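Local coordinates for protein HTH-type transcriptional repressor NemR (Escherichia coli, PDB 4YZE) that represses transcription of the nemRA-gloA operon by binding the NemR box, and takes part in the response to electrophiles and reactive chlorine species, at residues L152-S155 with Q160-Q163; L16-Q21 with S34-T39; N97-H102 with L174-S179; Q71-L76 with R133-L138. The protein carries 5 engineered substitutions. All blocks are in the same frame, centred on the assembly; numbering follows the deposited sequence.

Interaction 1 (L152-S155 with Q160-Q163); sequences LTFS and QQAQ. Engineered in segment 152-155: Ser155 (natural residue Cys).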
# COMPACT_ATOMS: atom_id res chain seq x y z
N LEU A 152 16.42 19.24 12.66
CA LEU A 152 15.02 18.84 12.60
C LEU A 152 14.55 18.32 13.93
O LEU A 152 15.34 17.83 14.73
CB LEU A 152 14.81 17.75 11.54
CG LEU A 152 15.70 16.51 11.59
CD1 LEU A 152 15.18 15.47 12.59
CD2 LEU A 152 15.83 15.88 10.21
N THR A 153 13.24 18.39 14.14
CA THR A 153 12.65 17.91 15.38
C THR A 153 11.39 17.13 15.04
O THR A 153 10.78 17.38 14.00
CB THR A 153 12.34 19.09 16.36
OG1 THR A 153 12.10 18.59 17.68
CG2 THR A 153 11.15 19.91 15.88
N PHE A 154 11.05 16.16 15.89
CA PHE A 154 9.83 15.37 15.74
C PHE A 154 9.52 14.65 17.04
O PHE A 154 10.35 14.59 17.94
CB PHE A 154 9.95 14.35 14.59
CG PHE A 154 11.07 13.36 14.79
CD1 PHE A 154 12.35 13.64 14.34
CD2 PHE A 154 10.83 12.14 15.41
CE1 PHE A 154 13.39 12.72 14.52
CE2 PHE A 154 11.86 11.22 15.61
CZ PHE A 154 13.14 11.51 15.15
N SER A 155 8.34 14.04 17.13
CA SER A 155 7.94 13.29 18.31
C SER A 155 8.41 11.83 18.27
O SER A 155 8.21 11.14 17.27
CB SER A 155 6.42 13.34 18.46
OG SER A 155 6.00 12.88 19.73
N GLN A 160 10.66 4.25 15.14
CA GLN A 160 9.21 4.42 15.11
C GLN A 160 8.82 5.45 14.05
O GLN A 160 7.95 5.19 13.20
CB GLN A 160 8.70 4.85 16.49
N GLN A 161 9.48 6.60 14.07
CA GLN A 161 9.10 7.65 13.13
C GLN A 161 9.48 7.24 11.72
O GLN A 161 8.75 7.52 10.79
CB GLN A 161 9.72 9.01 13.51
CG GLN A 161 9.46 10.10 12.48
CD GLN A 161 7.98 10.43 12.29
OE1 GLN A 161 7.38 10.13 11.25
NE2 GLN A 161 7.39 11.04 13.31
N ALA A 162 10.62 6.56 11.57
CA ALA A 162 11.01 6.09 10.23
C ALA A 162 9.99 5.11 9.63
O ALA A 162 9.76 5.11 8.43
CB ALA A 162 12.40 5.45 10.26
N GLN A 163 9.39 4.28 10.47
CA GLN A 163 8.48 3.24 9.99
C GLN A 163 7.18 3.86 9.52
O GLN A 163 6.58 3.43 8.52
CB GLN A 163 8.24 2.22 11.10
CG GLN A 163 9.47 1.37 11.35
CD GLN A 163 9.37 0.48 12.57
OE1 GLN A 163 10.25 -0.37 12.80
NE2 GLN A 163 8.32 0.65 13.37

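Interaction 2 (L16-Q21 with S34-T39); sequences LATGEQ and SELLKT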
# COMPACT_ATOMS: atom_id res chain seq x y z
N LEU A 16 17.95 -10.44 -15.30
CA LEU A 16 17.40 -9.81 -14.11
C LEU A 16 16.66 -8.53 -14.47
O LEU A 16 15.53 -8.30 -14.02
CB LEU A 16 18.50 -9.56 -13.09
CG LEU A 16 19.12 -10.84 -12.53
CD1 LEU A 16 20.38 -10.55 -11.73
CD2 LEU A 16 18.11 -11.62 -11.67
N ALA A 17 17.28 -7.71 -15.33
CA ALA A 17 16.70 -6.43 -15.75
C ALA A 17 15.38 -6.63 -16.48
O ALA A 17 14.39 -5.95 -16.19
CB ALA A 17 17.68 -5.66 -16.62
N THR A 18 15.39 -7.56 -17.43
CA THR A 18 14.19 -7.89 -18.19
C THR A 18 13.09 -8.36 -17.24
O THR A 18 11.95 -7.91 -17.33
CB THR A 18 14.46 -8.99 -19.20
OG1 THR A 18 15.65 -8.67 -19.94
CG2 THR A 18 13.29 -9.15 -20.16
N GLY A 19 13.45 -9.25 -16.31
CA GLY A 19 12.50 -9.76 -15.34
C GLY A 19 11.88 -8.66 -14.50
O GLY A 19 10.69 -8.71 -14.19
N GLU A 20 12.68 -7.67 -14.13
CA GLU A 20 12.16 -6.56 -13.33
C GLU A 20 11.13 -5.76 -14.13
O GLU A 20 10.02 -5.53 -13.64
CB GLU A 20 13.29 -5.67 -12.80
CG GLU A 20 12.79 -4.45 -12.01
CD GLU A 20 13.87 -3.80 -11.17
OE1 GLU A 20 13.60 -2.71 -10.61
OE2 GLU A 20 14.98 -4.37 -11.04
N GLN A 21 11.48 -5.38 -15.36
CA GLN A 21 10.56 -4.64 -16.22
C GLN A 21 9.22 -5.37 -16.38
O GLN A 21 8.15 -4.77 -16.25
CB GLN A 21 11.19 -4.36 -17.59
N SER A 34 8.69 -18.34 -20.47
CA SER A 34 8.88 -18.18 -21.91
C SER A 34 8.74 -16.72 -22.34
O SER A 34 9.45 -16.26 -23.23
CB SER A 34 7.95 -19.09 -22.72
OG SER A 34 6.58 -18.77 -22.50
N GLU A 35 7.84 -15.99 -21.69
CA GLU A 35 7.72 -14.56 -21.97
C GLU A 35 9.03 -13.86 -21.60
O GLU A 35 9.55 -13.02 -22.35
CB GLU A 35 6.55 -13.96 -21.19
CG GLU A 35 6.39 -12.46 -21.36
CD GLU A 35 5.19 -11.91 -20.60
OE1 GLU A 35 4.64 -12.65 -19.75
OE2 GLU A 35 4.79 -10.75 -20.86
N LEU A 36 9.58 -14.22 -20.45
CA LEU A 36 10.83 -13.66 -19.98
C LEU A 36 11.97 -13.96 -20.97
O LEU A 36 12.70 -13.05 -21.36
CB LEU A 36 11.17 -14.21 -18.60
CG LEU A 36 12.36 -13.65 -17.82
CD1 LEU A 36 13.64 -14.41 -18.12
CD2 LEU A 36 12.55 -12.17 -18.10
N LEU A 37 12.10 -15.22 -21.38
CA LEU A 37 13.23 -15.61 -22.21
C LEU A 37 13.13 -15.01 -23.61
O LEU A 37 14.14 -14.63 -24.20
CB LEU A 37 13.34 -17.13 -22.31
CG LEU A 37 13.45 -17.93 -21.02
CD1 LEU A 37 13.55 -19.41 -21.36
CD2 LEU A 37 14.64 -17.49 -20.20
N LYS A 38 11.92 -14.94 -24.15
CA LYS A 38 11.73 -14.40 -25.49
C LYS A 38 12.00 -12.90 -25.50
O LYS A 38 12.57 -12.37 -26.45
CB LYS A 38 10.32 -14.70 -26.01
N THR A 39 11.60 -12.23 -24.43
CA THR A 39 11.84 -10.80 -24.28
C THR A 39 13.34 -10.51 -24.07
O THR A 39 13.87 -9.52 -24.60
CB THR A 39 11.03 -10.24 -23.10
OG1 THR A 39 9.66 -10.68 -23.21
CG2 THR A 39 11.08 -8.71 -23.08

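Interaction 3 (N97-H102 with L174-S179); sequences NQFSQH and LQAKIS. Engineered in segment 97-102: Ser100 (natural residue Cys).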
# COMPACT_ATOMS: atom_id res chain seq x y z
N ASN A 97 8.24 13.10 -8.23
CA ASN A 97 8.74 13.27 -9.59
C ASN A 97 8.70 11.97 -10.38
O ASN A 97 8.29 11.93 -11.53
CB ASN A 97 10.17 13.81 -9.57
CG ASN A 97 10.28 15.16 -8.87
OD1 ASN A 97 9.30 15.87 -8.71
ND2 ASN A 97 11.49 15.50 -8.45
N GLN A 98 9.14 10.90 -9.72
CA GLN A 98 9.26 9.58 -10.33
C GLN A 98 7.94 8.81 -10.30
O GLN A 98 7.92 7.59 -10.42
CB GLN A 98 10.35 8.78 -9.63
CG GLN A 98 11.74 9.37 -9.81
CD GLN A 98 12.79 8.71 -8.93
OE1 GLN A 98 12.57 7.63 -8.38
NE2 GLN A 98 13.95 9.35 -8.81
N PHE A 99 6.84 9.54 -10.13
CA PHE A 99 5.52 8.91 -10.07
C PHE A 99 5.11 8.42 -11.45
O PHE A 99 4.75 7.25 -11.62
CB PHE A 99 4.49 9.90 -9.52
CG PHE A 99 3.07 9.41 -9.63
CD1 PHE A 99 2.70 8.18 -9.09
CD2 PHE A 99 2.11 10.19 -10.27
CE1 PHE A 99 1.39 7.73 -9.21
CE2 PHE A 99 0.80 9.74 -10.38
CZ PHE A 99 0.45 8.51 -9.85
N SER A 100 5.17 9.31 -12.43
CA SER A 100 5.00 8.90 -13.81
C SER A 100 6.05 9.56 -14.69
O SER A 100 6.63 10.59 -14.31
CB SER A 100 3.60 9.25 -14.32
N GLN A 101 6.30 8.97 -15.84
CA GLN A 101 7.18 9.57 -16.83
C GLN A 101 6.47 9.62 -18.17
O GLN A 101 5.85 8.64 -18.58
CB GLN A 101 8.50 8.79 -16.92
N HIS A 102 6.55 10.76 -18.85
CA HIS A 102 5.96 10.93 -20.18
C HIS A 102 4.48 10.54 -20.26
O HIS A 102 4.01 10.05 -21.30
CB HIS A 102 6.78 10.18 -21.23
N LEU A 174 0.14 3.78 -3.18
CA LEU A 174 -0.93 2.85 -3.49
C LEU A 174 -2.12 3.66 -3.92
O LEU A 174 -2.71 3.44 -4.98
CB LEU A 174 -1.29 2.03 -2.25
CG LEU A 174 -0.99 0.54 -2.30
CD1 LEU A 174 -1.73 -0.20 -1.20
CD2 LEU A 174 -1.36 -0.01 -3.64
N GLN A 175 -2.46 4.61 -3.07
CA GLN A 175 -3.60 5.47 -3.31
C GLN A 175 -3.43 6.35 -4.54
O GLN A 175 -4.41 6.64 -5.22
CB GLN A 175 -3.79 6.36 -2.09
CG GLN A 175 -5.12 7.02 -2.05
CD GLN A 175 -5.42 7.56 -0.69
OE1 GLN A 175 -4.66 7.36 0.26
NE2 GLN A 175 -6.53 8.27 -0.58
N ALA A 176 -2.21 6.82 -4.80
CA ALA A 176 -1.99 7.66 -6.00
C ALA A 176 -2.27 6.79 -7.22
O ALA A 176 -2.89 7.22 -8.19
CB ALA A 176 -0.56 8.18 -6.04
N LYS A 177 -1.81 5.54 -7.16
CA LYS A 177 -1.90 4.64 -8.29
C LYS A 177 -3.36 4.34 -8.60
O LYS A 177 -3.81 4.50 -9.75
CB LYS A 177 -1.15 3.35 -7.94
CG LYS A 177 -1.15 2.29 -9.00
CD LYS A 177 -0.31 1.13 -8.46
CE LYS A 177 -0.49 -0.13 -9.26
NZ LYS A 177 -0.04 -1.30 -8.44
N ILE A 178 -4.11 3.97 -7.57
CA ILE A 178 -5.52 3.68 -7.71
C ILE A 178 -6.31 4.85 -8.26
O ILE A 178 -7.07 4.68 -9.21
CB ILE A 178 -6.15 3.23 -6.38
CG1 ILE A 178 -5.62 1.86 -5.97
CG2 ILE A 178 -7.66 3.14 -6.50
CD1 ILE A 178 -5.91 1.53 -4.53
N SER A 179 -6.14 6.02 -7.67
CA SER A 179 -6.92 7.18 -8.08
C SER A 179 -6.33 7.90 -9.28
O SER A 179 -6.94 8.84 -9.78
CB SER A 179 -7.01 8.19 -6.95
OG SER A 179 -5.73 8.72 -6.64

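Interaction 4 (Q71-L76 with R133-L138); sequences QRLTEL and RGVIAL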
# COMPACT_ATOMS: atom_id res chain seq x y z
N GLN A 71 21.24 1.95 -2.37
CA GLN A 71 22.40 2.79 -2.66
C GLN A 71 21.95 4.19 -3.05
O GLN A 71 22.44 5.18 -2.49
CB GLN A 71 23.27 2.15 -3.76
CG GLN A 71 24.70 2.69 -3.85
CD GLN A 71 25.51 2.44 -2.58
OE1 GLN A 71 25.65 3.32 -1.73
NE2 GLN A 71 26.05 1.23 -2.44
N ARG A 72 21.02 4.28 -4.01
CA ARG A 72 20.45 5.58 -4.37
C ARG A 72 19.98 6.35 -3.13
O ARG A 72 20.33 7.51 -2.93
CB ARG A 72 19.29 5.43 -5.34
CG ARG A 72 19.67 5.26 -6.79
CD ARG A 72 18.46 5.49 -7.70
NE ARG A 72 17.41 4.51 -7.47
CZ ARG A 72 17.43 3.26 -7.94
NH1 ARG A 72 18.46 2.83 -8.66
NH2 ARG A 72 16.42 2.43 -7.69
N LEU A 73 19.18 5.68 -2.30
CA LEU A 73 18.64 6.28 -1.08
C LEU A 73 19.76 6.70 -0.12
O LEU A 73 19.66 7.74 0.52
CB LEU A 73 17.70 5.28 -0.39
CG LEU A 73 16.47 5.81 0.35
CD1 LEU A 73 16.23 5.04 1.64
CD2 LEU A 73 16.49 7.31 0.61
N THR A 74 20.82 5.89 -0.02
CA THR A 74 21.96 6.21 0.83
C THR A 74 22.61 7.51 0.37
O THR A 74 22.89 8.39 1.19
CB THR A 74 23.03 5.11 0.84
OG1 THR A 74 22.46 3.88 1.30
CG2 THR A 74 24.18 5.50 1.77
N GLU A 75 22.86 7.63 -0.93
CA GLU A 75 23.46 8.83 -1.48
C GLU A 75 22.58 10.05 -1.23
O GLU A 75 23.08 11.14 -0.94
CB GLU A 75 23.73 8.65 -2.98
CG GLU A 75 24.59 7.44 -3.29
CD GLU A 75 24.85 7.25 -4.77
OE1 GLU A 75 23.99 6.67 -5.47
OE2 GLU A 75 25.94 7.68 -5.24
N LEU A 76 21.27 9.85 -1.33
CA LEU A 76 20.32 10.94 -1.11
C LEU A 76 20.38 11.43 0.34
O LEU A 76 20.44 12.63 0.59
CB LEU A 76 18.90 10.48 -1.44
CG LEU A 76 17.83 11.46 -1.95
CD1 LEU A 76 16.46 11.01 -1.49
CD2 LEU A 76 18.09 12.91 -1.54
N ARG A 133 13.13 -3.15 5.30
CA ARG A 133 13.93 -2.89 6.51
C ARG A 133 15.11 -1.97 6.22
O ARG A 133 15.40 -1.05 7.00
CB ARG A 133 14.40 -4.19 7.17
CG ARG A 133 13.41 -4.78 8.17
CD ARG A 133 14.08 -5.78 9.16
NE ARG A 133 15.05 -6.61 8.46
CZ ARG A 133 14.72 -7.67 7.73
NH1 ARG A 133 13.44 -8.04 7.64
NH2 ARG A 133 15.65 -8.35 7.10
N GLY A 134 15.77 -2.19 5.08
CA GLY A 134 16.86 -1.34 4.62
C GLY A 134 16.44 0.12 4.44
O GLY A 134 17.17 1.03 4.83
N VAL A 135 15.27 0.35 3.83
CA VAL A 135 14.85 1.74 3.60
C VAL A 135 14.57 2.42 4.94
O VAL A 135 14.98 3.55 5.19
CB VAL A 135 13.59 1.83 2.72
CG1 VAL A 135 13.04 3.28 2.67
CG2 VAL A 135 13.85 1.29 1.30
N ILE A 136 13.86 1.70 5.80
CA ILE A 136 13.46 2.21 7.08
C ILE A 136 14.69 2.57 7.91
O ILE A 136 14.74 3.62 8.54
CB ILE A 136 12.58 1.19 7.81
CG1 ILE A 136 11.22 1.08 7.10
CG2 ILE A 136 12.42 1.59 9.27
CD1 ILE A 136 10.39 -0.14 7.51
N ALA A 137 15.69 1.70 7.89
CA ALA A 137 16.90 1.94 8.68
C ALA A 137 17.66 3.17 8.15
O ALA A 137 18.22 3.91 8.94
CB ALA A 137 17.80 0.69 8.74
N LEU A 138 17.64 3.41 6.85
CA LEU A 138 18.28 4.61 6.32
C LEU A 138 17.55 5.90 6.77
O LEU A 138 18.20 6.89 7.17
CB LEU A 138 18.39 4.56 4.80
CG LEU A 138 19.48 3.63 4.26
CD1 LEU A 138 19.35 3.47 2.75
CD2 LEU A 138 20.87 4.15 4.63

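Interaction 1 (L152-S155 with Q160-Q163)
Phe154 and Ser155, on an extended run of the loop between helices 122-148 and 158-179, pass beside Gln161 near the start of the second helix, with the CA atoms of Ser155 and Gln161 7.7 Å apart. The contact is essentially one side chain against another. The CD2 and CE2 side of the Phe154 ring rests obliquely on the base of the glutamine chain: Phe154 CE2 lies 3.7 Å from Gln161 CB, and Phe154 CD2 lies 3.8 Å from Gln161 CG. The Gln161 chain bends at chi2 (62°), and the two side chains slide past each other in opposite directions, the amide plane standing 86° from the ring. Gln161 NE2 stops 4.0 Å from Ser155 O, near but not bonded. Leu152 CD1 meets the ring at its edge, in plane, while Arg147 makes a cation-pi contact with the ring and donates from NH2 to Phe154 O. Replacing Phe154 by an alanine would probably open a gap beside the CB and CG of Gln161 and deprive Arg147 of its aromatic partner. The engineered Ser155 directs OG to Asn194 of the second subunit, and Gln161 also packs on His191 of that subunit. The arrangement is a loop between consecutive helices folded back on the second of them, beside the helical dimer interface characteristic of the C-terminal domain of TetR-family repressors.

Interaction 2 (L16-Q21 with S34-T39)
Thr18 and Gly19 of helix 10-26 meet Leu36 and Thr39 of helix 33-40 entirely through van der Waals contacts. The methyl of Thr18 is shared: Thr18 CG2 lies 3.7 Å from Leu36 CD2 and also 3.7 Å from Thr39 CG2. Both threonines hold this methyl anti to the backbone N, which sets the two CG2 atoms against each other. The second kind of contact sets a methyl on backbone, with Leu36 CD2 3.5 Å from Gly19 N and 3.7 Å from Gly19 CA. Leu36 leaves its helix pointing past the neighbour, but with CG anti to the backbone N (chi1 -173°) its end swings in to reach the glycine. Leu15 and Leu22 of helix 10-26 also touch Leu36 and continue the apolar surface.

The threonine hydroxyls turn to their own helices. Thr18 OG1 bonds to His14 O one turn earlier. Thr39 OG1 is directed likewise at Glu35 O, although that bond, as modelled, is too short for its length to be trusted.

The axes of the two short segments approach to 9.6 Å with their directions 124° apart, joining the first helix of the DNA-binding domain to the predicted helix-turn-helix motif. The chemistry implies that, between these two segments, the pairing depends on fit of shape rather than on polar bonds: each threonine offers its neighbour a methyl.

Interaction 3 (N97-H102 with L174-S179)
Phe99 reaches Ala176 because its CG stands anti to the backbone N (chi1 171°), which carries the ring out from the short turn that follows helix 84-97 to the last turns of helix 158-179. Both elements belong to the TetR-type C-terminal domain, an all-helical core apart from the small hairpin of strands 100-101 and 104-105 that begins here. The CE1 and CZ end of the ring does the touching. Phe99 CE1 lies 3.7 Å from Ala176 CB, approached obliquely, and Phe99 CZ lies 3.9 Å from Ala176 O. Beyond these, Phe99 CE1 comes only within 4.4 Å of Lys177 N. Leu185 of helix 183-195 packs on both Phe99 and Ala176, making a small apolar cluster.

Lys177 shows how neighbouring residues on one helix can serve different tasks. Its chain is fully extended and leads away from the phenylalanine, delivering NZ to Ser114 O of the second subunit. The Lys177 side chain lies about 7 Å from that of Cys108, the residue central to the response to reactive chlorine species, a separation that rules out a covalent link between them in this reduced form.

At the end of the helix, Ser179 turns back on its own backbone. Gln175 O accepts both Ser179 N and Ser179 OG from opposite faces of its carbonyl plane, with OG at 2.8 Å.

Interaction 4 (Q71-L76 with R133-L138)
Leu73 and Thr74 meet Val135 and Leu138 without any ring or other flat group between them; among the flat neighbours, Tyr91 of helix 84-97 touches both Leu73 and Val135, while Tyr69 and Tyr166 touch Val135 and His70 touches Leu138. The setting is the helical bundle of a TetR-family repressor. Helix 54-79, which leads from the DNA-binding domain into the core, runs beside helix 122-148. Over the two short segments the axes are almost parallel, 4° apart in direction, and approach to 10.3 Å.

Leu73 is the apolar centre. Its CD1 lies 3.8 Å from Val135 CG1, the two side chains crossing at about a right angle, and the same Leu73 CD1 lies 3.7 Å from Leu138 CD1, where the leucines slide past each other in opposite directions. One methyl thus meets two residues a turn apart on the partner helix. The Val135 side chain is about 9 Å from that of Cys108.

Leu138 projects its CG anti to the carbonyl carbon (chi1 -75°), laying its forked end across the threonine. Thr74 OG1, already hydrogen-bonded to His70 O in its own helix, sits 3.5 Å from Leu138 CD1 and 3.7 Å from Leu138 CD2.

How the interactions relate
All four contacts rely on van der Waals packing, but their surroundings differ. Interaction 1 is buried, and interactions 2, 3 and 4 are partly so. Interactions 1 and 3 use opposite ends of helix 158-179, their centres 25 Å apart, and each sets an aromatic ring against that helix while the second subunit supplies polar partners nearby. Interactions 2 and 4 are helix pairs packed mainly through aliphatic groups, untouched by the other chain, with the hydroxyls of Thr18 and Thr74 bonded inside their own helices. Interactions 1 and 4 join directly, Ala162 CB lying 3.4 Å from Ile136 O. Interaction 2 stands apart in the DNA-binding domain.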